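Local coordinates for protein 11R-lipoxygenase (Gersemia fruticosa, PDB 3VF1) that is an iron-dependent, calcium-regulated lipoxygenase that probably inserts molecular oxygen into polyunsaturated fatty acids, at residues N263-E268 and N579-A584; I390-R395 and C573-V578. All blocks are in the same frame, centred on the assembly; numbering follows the deposited sequence.

Contact 1 (N263-E268 and N579-A584); sequences NGSNPE and NFSQMA. With FE2 (Fe (II) ion), chain E.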
ATOM      1  N   ASN A 263     -17.683   3.173   1.800  1.00 26.70           N
ATOM      2  CA  ASN A 263     -17.028   2.605   2.970  1.00 24.32           C
ATOM      3  C   ASN A 263     -16.661   1.139   2.778  1.00 26.83           C
ATOM      4  O   ASN A 263     -16.504   0.397   3.747  1.00 27.69           O
ATOM      5  CB  ASN A 263     -17.934   2.761   4.191  1.00 24.84           C
ATOM      6  CG  ASN A 263     -18.359   4.201   4.416  1.00 28.61           C
ATOM      7  OD1 ASN A 263     -17.553   5.124   4.291  1.00 28.90           O
ATOM      8  ND2 ASN A 263     -19.633   4.399   4.739  1.00 29.57           N
ATOM      9  N   GLY A 264     -16.528   0.726   1.524  1.00 26.68           N
ATOM     10  CA  GLY A 264     -16.065  -0.613   1.214  1.00 27.23           C
ATOM     11  C   GLY A 264     -14.557  -0.632   1.079  1.00 26.19           C
ATOM     12  O   GLY A 264     -13.845  -0.187   1.975  1.00 30.53           O
ATOM     13  N   SER A 265     -14.070  -1.135  -0.050  1.00 26.05           N
ATOM     14  CA  SER A 265     -12.636  -1.194  -0.302  1.00 28.18           C
ATOM     15  C   SER A 265     -12.215  -0.303  -1.467  1.00 29.03           C
ATOM     16  O   SER A 265     -11.033  -0.230  -1.800  1.00 26.75           O
ATOM     17  CB  SER A 265     -12.210  -2.635  -0.577  1.00 25.66           C
ATOM     18  OG  SER A 265     -12.441  -3.456   0.554  1.00 30.44           O
ATOM     19  N   ASN A 266     -13.180   0.375  -2.084  1.00 27.48           N
ATOM     20  CA  ASN A 266     -12.899   1.195  -3.257  1.00 27.12           C
ATOM     21  C   ASN A 266     -13.765   2.449  -3.318  1.00 29.08           C
ATOM     22  O   ASN A 266     -14.793   2.467  -3.997  1.00 31.60           O
ATOM     23  CB  ASN A 266     -13.101   0.369  -4.525  1.00 26.25           C
ATOM     24  CG  ASN A 266     -12.769   1.144  -5.783  1.00 28.88           C
ATOM     25  OD1 ASN A 266     -12.084   2.168  -5.732  1.00 31.51           O
ATOM     26  ND2 ASN A 266     -13.246   0.659  -6.922  1.00 27.19           N
ATOM     27  N   PRO A 267     -13.350   3.508  -2.605  1.00 29.05           N
ATOM     28  CA  PRO A 267     -14.072   4.783  -2.555  1.00 28.07           C
ATOM     29  C   PRO A 267     -13.527   5.810  -3.548  1.00 30.22           C
ATOM     30  O   PRO A 267     -13.598   7.008  -3.277  1.00 32.57           O
ATOM     31  CB  PRO A 267     -13.809   5.250  -1.127  1.00 27.74           C
ATOM     32  CG  PRO A 267     -12.416   4.763  -0.848  1.00 29.26           C
ATOM     33  CD  PRO A 267     -12.232   3.484  -1.644  1.00 27.28           C
ATOM     34  N   GLU A 268     -13.005   5.349  -4.682  1.00 30.76           N
ATOM     35  CA  GLU A 268     -12.318   6.233  -5.621  1.00 30.58           C
ATOM     36  C   GLU A 268     -13.135   6.600  -6.859  1.00 31.77           C
ATOM     37  O   GLU A 268     -12.686   7.402  -7.676  1.00 37.28           O
ATOM     38  CB  GLU A 268     -11.011   5.584  -6.081  1.00 32.24           C
ATOM     39  CG  GLU A 268      -9.906   5.583  -5.039  1.00 38.12           C
ATOM     40  CD  GLU A 268      -8.557   5.217  -5.633  1.00 45.21           C
ATOM     41  OE1 GLU A 268      -8.532   4.514  -6.670  1.00 35.89           O
ATOM     42  OE2 GLU A 268      -7.522   5.640  -5.073  1.00 42.92           O
ATOM     43  N   ASN A 579      -6.943  -2.429   1.256  1.00 27.46           N
ATOM     44  CA  ASN A 579      -6.321  -3.750   1.296  1.00 28.64           C
ATOM     45  C   ASN A 579      -6.881  -4.639   2.407  1.00 27.22           C
ATOM     46  O   ASN A 579      -7.408  -5.717   2.141  1.00 30.22           O
ATOM     47  CB  ASN A 579      -4.804  -3.615   1.446  1.00 28.41           C
ATOM     48  CG  ASN A 579      -4.073  -4.930   1.232  1.00 33.82           C
ATOM     49  OD1 ASN A 579      -3.472  -5.160   0.178  1.00 44.39           O
ATOM     50  ND2 ASN A 579      -4.108  -5.793   2.237  1.00 31.65           N
ATOM     51  N   PHE A 580      -6.772  -4.184   3.651  1.00 27.92           N
ATOM     52  CA  PHE A 580      -7.157  -5.008   4.795  1.00 30.73           C
ATOM     53  C   PHE A 580      -8.664  -5.014   5.030  1.00 29.07           C
ATOM     54  O   PHE A 580      -9.157  -5.704   5.924  1.00 31.47           O
ATOM     55  CB  PHE A 580      -6.416  -4.550   6.054  1.00 27.83           C
ATOM     56  CG  PHE A 580      -4.929  -4.721   5.964  1.00 32.36           C
ATOM     57  CD1 PHE A 580      -4.355  -5.973   6.096  1.00 34.71           C
ATOM     58  CD2 PHE A 580      -4.107  -3.633   5.735  1.00 30.64           C
ATOM     59  CE1 PHE A 580      -2.987  -6.137   6.005  1.00 35.72           C
ATOM     60  CE2 PHE A 580      -2.739  -3.789   5.642  1.00 31.40           C
ATOM     61  CZ  PHE A 580      -2.177  -5.043   5.777  1.00 35.97           C
ATOM     62  N   SER A 581      -9.389  -4.249   4.221  1.00 28.28           N
ATOM     63  CA  SER A 581     -10.845  -4.246   4.266  1.00 29.63           C
ATOM     64  C   SER A 581     -11.420  -5.259   3.279  1.00 29.65           C
ATOM     65  O   SER A 581     -12.638  -5.378   3.138  1.00 29.38           O
ATOM     66  CB  SER A 581     -11.370  -2.854   3.924  1.00 30.21           C
ATOM     67  OG  SER A 581     -10.949  -2.466   2.627  1.00 26.78           O
ATOM     68  N   GLN A 582     -10.540  -5.993   2.605  1.00 29.90           N
ATOM     69  CA  GLN A 582     -10.948  -6.869   1.509  1.00 29.57           C
ATOM     70  C   GLN A 582     -11.746  -8.093   1.951  1.00 28.25           C
ATOM     71  O   GLN A 582     -12.516  -8.641   1.167  1.00 30.87           O
ATOM     72  CB  GLN A 582      -9.726  -7.321   0.709  1.00 28.03           C
ATOM     73  CG  GLN A 582      -9.248  -6.304  -0.309  1.00 29.82           C
ATOM     74  CD  GLN A 582      -8.093  -6.819  -1.140  1.00 29.83           C
ATOM     75  OE1 GLN A 582      -8.224  -7.030  -2.344  1.00 33.70           O
ATOM     76  NE2 GLN A 582      -6.949  -7.021  -0.499  1.00 41.76           N
ATOM     77  N   MET A 583     -11.566  -8.534   3.190  1.00 28.22           N
ATOM     78  CA  MET A 583     -12.297  -9.703   3.667  1.00 30.73           C
ATOM     79  C   MET A 583     -13.738  -9.327   3.995  1.00 28.90           C
ATOM     80  O   MET A 583     -14.662 -10.105   3.761  1.00 28.78           O
ATOM     81  CB  MET A 583     -11.617 -10.322   4.891  1.00 32.69           C
ATOM     82  CG  MET A 583     -12.270 -11.619   5.354  1.00 36.14           C
ATOM     83  SD  MET A 583     -12.345 -12.883   4.063  1.00 39.91           S
ATOM     84  CE  MET A 583     -10.659 -13.493   4.082  1.00 40.55           C
ATOM     85  N   ALA A 584     -13.925  -8.128   4.536  1.00 28.63           N
ATOM     86  CA  ALA A 584     -15.259  -7.613   4.804  1.00 29.22           C
ATOM     87  C   ALA A 584     -16.012  -7.386   3.497  1.00 29.10           C
ATOM     88  O   ALA A 584     -17.239  -7.461   3.454  1.00 31.24           O
ATOM     89  CB  ALA A 584     -15.173  -6.315   5.591  1.00 28.60           C
TER
HETATM   90 FE   FE2 E 701      -1.471  -4.775  -0.825  1.00 40.14          FE
HETATM   91  O   HOH W   1      -2.027  -7.051  -0.680  1.00 43.10           O
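Ser265 and Ser581, both buried, meet hydroxyl to hydroxyl, OG to OG at 2.7 Å. Both beta carbons point across the gap. Ser265 turns OG beside its own backbone N (chi1 -63°), while OG of Ser581 sits between its backbone N and carbonyl carbon (chi1 60°), which brings it within 3.4 Å of CB of Ser265. Each hydroxyl has a further partner: Ser581 OG gives its proton to Ala577 O, one turn back on helix 557-579, and Ser265 OG also pairs with Thr585 OG1.

Ser581 is the third residue of a type I turn from Asn579 to Gln582. Asn579 O takes two donors from Gln582, the backbone N at 3.2 Å and NE2 at 3.0 Å, and lies close to the plane of the Gln582 amide. Gln388 holds OE1 at the other end of that amide. Asn579 places OD1 on the iron at 2.3 Å; its ND2 lies over the centre of one face of the Phe580 ring and bonds to Leu632 O. The serine pair thus joins the loop after helix 254-263 to the turn that carries the asparagine ligand of the lipoxygenase non-heme iron site.

Contact 2 (I390-R395 and C573-V578); sequences ITHLLR and CQHAAV. With FE2 (Fe (II) ion), chain E.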
ATOM      1  N   ILE A 390      -6.552  -1.298 -10.312  1.00 23.70           N
ATOM      2  CA  ILE A 390      -6.250   0.132 -10.318  1.00 25.48           C
ATOM      3  C   ILE A 390      -6.107   0.708  -8.913  1.00 27.70           C
ATOM      4  O   ILE A 390      -5.073   1.285  -8.576  1.00 29.26           O
ATOM      5  CB  ILE A 390      -7.320   0.931 -11.092  1.00 26.50           C
ATOM      6  CG1 ILE A 390      -7.243   0.593 -12.583  1.00 26.05           C
ATOM      7  CG2 ILE A 390      -7.128   2.428 -10.879  1.00 23.93           C
ATOM      8  CD1 ILE A 390      -8.291   1.283 -13.433  1.00 30.27           C
ATOM      9  N   THR A 391      -7.142   0.553  -8.095  1.00 25.31           N
ATOM     10  CA  THR A 391      -7.150   1.147  -6.763  1.00 26.49           C
ATOM     11  C   THR A 391      -6.087   0.536  -5.857  1.00 27.58           C
ATOM     12  O   THR A 391      -5.435   1.244  -5.091  1.00 26.04           O
ATOM     13  CB  THR A 391      -8.520   0.993  -6.083  1.00 26.15           C
ATOM     14  OG1 THR A 391      -9.530   1.591  -6.904  1.00 29.74           O
ATOM     15  CG2 THR A 391      -8.515   1.657  -4.711  1.00 25.85           C
ATOM     16  N   HIS A 392      -5.913  -0.779  -5.940  1.00 26.09           N
ATOM     17  CA  HIS A 392      -4.983  -1.466  -5.050  1.00 26.83           C
ATOM     18  C   HIS A 392      -3.595  -1.628  -5.657  1.00 29.09           C
ATOM     19  O   HIS A 392      -2.650  -0.974  -5.228  1.00 32.83           O
ATOM     20  CB  HIS A 392      -5.532  -2.832  -4.641  1.00 28.47           C
ATOM     21  CG  HIS A 392      -4.618  -3.601  -3.739  1.00 33.36           C
ATOM     22  ND1 HIS A 392      -4.284  -4.919  -3.964  1.00 34.39           N
ATOM     23  CD2 HIS A 392      -3.959  -3.234  -2.614  1.00 32.91           C
ATOM     24  CE1 HIS A 392      -3.464  -5.333  -3.016  1.00 35.35           C
ATOM     25  NE2 HIS A 392      -3.249  -4.329  -2.183  1.00 33.95           N
ATOM     26  N   LEU A 393      -3.470  -2.494  -6.655  1.00 28.32           N
ATOM     27  CA  LEU A 393      -2.156  -2.828  -7.202  1.00 30.94           C
ATOM     28  C   LEU A 393      -1.448  -1.626  -7.827  1.00 29.24           C
ATOM     29  O   LEU A 393      -0.339  -1.282  -7.423  1.00 31.02           O
ATOM     30  CB  LEU A 393      -2.271  -3.973  -8.212  1.00 27.26           C
ATOM     31  CG  LEU A 393      -2.612  -5.330  -7.589  1.00 35.77           C
ATOM     32  CD1 LEU A 393      -2.807  -6.394  -8.661  1.00 39.00           C
ATOM     33  CD2 LEU A 393      -1.532  -5.761  -6.607  1.00 33.55           C
ATOM     34  N   LEU A 394      -2.077  -0.984  -8.803  1.00 28.17           N
ATOM     35  CA  LEU A 394      -1.434   0.132  -9.491  1.00 27.79           C
ATOM     36  C   LEU A 394      -1.210   1.334  -8.577  1.00 29.18           C
ATOM     37  O   LEU A 394      -0.073   1.752  -8.353  1.00 31.19           O
ATOM     38  CB  LEU A 394      -2.253   0.573 -10.705  1.00 27.94           C
ATOM     39  CG  LEU A 394      -1.694   1.816 -11.408  1.00 29.03           C
ATOM     40  CD1 LEU A 394      -0.275   1.561 -11.901  1.00 28.98           C
ATOM     41  CD2 LEU A 394      -2.591   2.252 -12.557  1.00 30.20           C
ATOM     42  N   ARG A 395      -2.297   1.885  -8.047  1.00 26.61           N
ATOM     43  CA  ARG A 395      -2.242   3.177  -7.373  1.00 26.75           C
ATOM     44  C   ARG A 395      -1.601   3.134  -5.984  1.00 27.54           C
ATOM     45  O   ARG A 395      -1.312   4.181  -5.405  1.00 31.16           O
ATOM     46  CB  ARG A 395      -3.643   3.793  -7.302  1.00 25.05           C
ATOM     47  CG  ARG A 395      -4.157   4.282  -8.646  1.00 22.85           C
ATOM     48  CD  ARG A 395      -5.499   4.990  -8.524  1.00 29.94           C
ATOM     49  NE  ARG A 395      -5.419   6.199  -7.708  1.00 29.29           N
ATOM     50  CZ  ARG A 395      -4.985   7.379  -8.145  1.00 28.64           C
ATOM     51  NH1 ARG A 395      -4.572   7.528  -9.398  1.00 28.86           N
ATOM     52  NH2 ARG A 395      -4.955   8.418  -7.322  1.00 31.75           N
ATOM     53  N   CYS A 573      -1.891   4.628   5.080  1.00 24.98           N
ATOM     54  CA  CYS A 573      -3.344   4.724   5.211  1.00 26.02           C
ATOM     55  C   CYS A 573      -4.095   4.198   3.988  1.00 24.09           C
ATOM     56  O   CYS A 573      -4.916   3.288   4.104  1.00 25.64           O
ATOM     57  CB  CYS A 573      -3.750   6.173   5.485  1.00 25.05           C
ATOM     58  SG  CYS A 573      -3.136   6.817   7.048  1.00 29.66           S
ATOM     59  N   GLN A 574      -3.819   4.772   2.821  1.00 23.56           N
ATOM     60  CA  GLN A 574      -4.544   4.406   1.612  1.00 24.62           C
ATOM     61  C   GLN A 574      -4.490   2.901   1.380  1.00 25.15           C
ATOM     62  O   GLN A 574      -5.520   2.266   1.162  1.00 27.07           O
ATOM     63  CB  GLN A 574      -3.980   5.137   0.395  1.00 26.09           C
ATOM     64  CG  GLN A 574      -4.779   4.917  -0.885  1.00 25.63           C
ATOM     65  CD  GLN A 574      -6.191   5.477  -0.808  1.00 26.54           C
ATOM     66  OE1 GLN A 574      -6.588   6.061   0.200  1.00 24.61           O
ATOM     67  NE2 GLN A 574      -6.955   5.300  -1.878  1.00 30.21           N
ATOM     68  N   HIS A 575      -3.291   2.331   1.428  1.00 23.85           N
ATOM     69  CA  HIS A 575      -3.139   0.897   1.219  1.00 25.71           C
ATOM     70  C   HIS A 575      -3.964   0.114   2.230  1.00 26.90           C
ATOM     71  O   HIS A 575      -4.609  -0.872   1.885  1.00 29.51           O
ATOM     72  CB  HIS A 575      -1.675   0.473   1.315  1.00 25.99           C
ATOM     73  CG  HIS A 575      -1.472  -1.002   1.169  1.00 27.87           C
ATOM     74  ND1 HIS A 575      -1.211  -1.828   2.242  1.00 27.69           N
ATOM     75  CD2 HIS A 575      -1.513  -1.804   0.078  1.00 31.08           C
ATOM     76  CE1 HIS A 575      -1.089  -3.072   1.817  1.00 30.11           C
ATOM     77  NE2 HIS A 575      -1.267  -3.085   0.507  1.00 28.81           N
ATOM     78  N   ALA A 576      -3.944   0.558   3.482  1.00 26.44           N
ATOM     79  CA  ALA A 576      -4.679  -0.122   4.539  1.00 26.55           C
ATOM     80  C   ALA A 576      -6.176  -0.109   4.257  1.00 24.97           C
ATOM     81  O   ALA A 576      -6.865  -1.110   4.457  1.00 27.49           O
ATOM     82  CB  ALA A 576      -4.395   0.527   5.888  1.00 25.26           C
ATOM     83  N   ALA A 577      -6.673   1.030   3.787  1.00 23.27           N
ATOM     84  CA  ALA A 577      -8.104   1.212   3.569  1.00 23.85           C
ATOM     85  C   ALA A 577      -8.629   0.313   2.454  1.00 25.37           C
ATOM     86  O   ALA A 577      -9.740  -0.207   2.538  1.00 26.18           O
ATOM     87  CB  ALA A 577      -8.405   2.671   3.257  1.00 23.39           C
ATOM     88  N   VAL A 578      -7.823   0.130   1.412  1.00 25.62           N
ATOM     89  CA  VAL A 578      -8.250  -0.630   0.243  1.00 25.56           C
ATOM     90  C   VAL A 578      -7.696  -2.054   0.226  1.00 26.73           C
ATOM     91  O   VAL A 578      -7.949  -2.803  -0.713  1.00 29.58           O
ATOM     92  CB  VAL A 578      -7.818   0.064  -1.063  1.00 26.15           C
ATOM     93  CG1 VAL A 578      -8.161   1.549  -1.018  1.00 26.82           C
ATOM     94  CG2 VAL A 578      -6.329  -0.135  -1.311  1.00 24.89           C
TER
HETATM   95 FE   FE2 E 701      -1.471  -4.775  -0.825  1.00 40.14          FE
HETATM   96  O   HOH W   1      -2.027  -7.051  -0.680  1.00 43.10           O
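His392 and His575 reach from two neighbouring helices to the same iron, which their NE2 atoms bind at 2.3 Å and 2.2 Å respectively. The imidazoles do not stack. They meet rim to rim, with centroids 5.4 Å apart and planes inclined by 28°, and the metal draws the two NE2 atoms to within 3.6 Å of each other. NE2 of His575 lies at the edge of the His392 ring, in its plane, as does the water bound to iron at 2.4 Å. Each histidine holds CG anti to its backbone N (chi1 179° in His392), which carries the ring out from its helix to the metal.

Beside the rings the contact is aliphatic. Val578 points toward helix 390-395 and offers both methyls: CG1 meets CG2 of Thr391 at 3.7 Å, and CG2 approaches CD2 of His392 at 4.1 Å, obliquely to the ring.

The helices run in broadly opposite directions but clearly inclined, at 140°, with their axes 9.8 Å apart at closest approach. Segment 390-395 includes a wider pi-type turn, in which Arg395 N bonds to Ile390 O. His397, Asn579 and the terminal carboxylate of Ile698 supply the other protein ligands. Histidines on two core helices, completed by the C-terminal carboxylate, are the hallmark of the lipoxygenase catalytic iron centre.

From the N terminus, the chain passes the beta-sandwich PLAT domain before reaching 263-268, the loop that opens contact 1. It then runs through helix 369-410, where 390-395 opens contact 2, and continues to helix 557-579, whose 573-578 segment closes that inner loop of 177 residues. The segment 579-584 follows at once and closes the outer loop of 310, so contact 2 is nested inside contact 1. Their centres lie 9 Å apart. Thr391 OG1 bridges them, within hydrogen-bonding reach of the acceptors Asn266 OD1 and Glu268 OE1, which probably share its one proton, and the iron with its water belongs to both. Together they join loop 263-268 to helices 369-410 and 557-579, both carrying iron ligands.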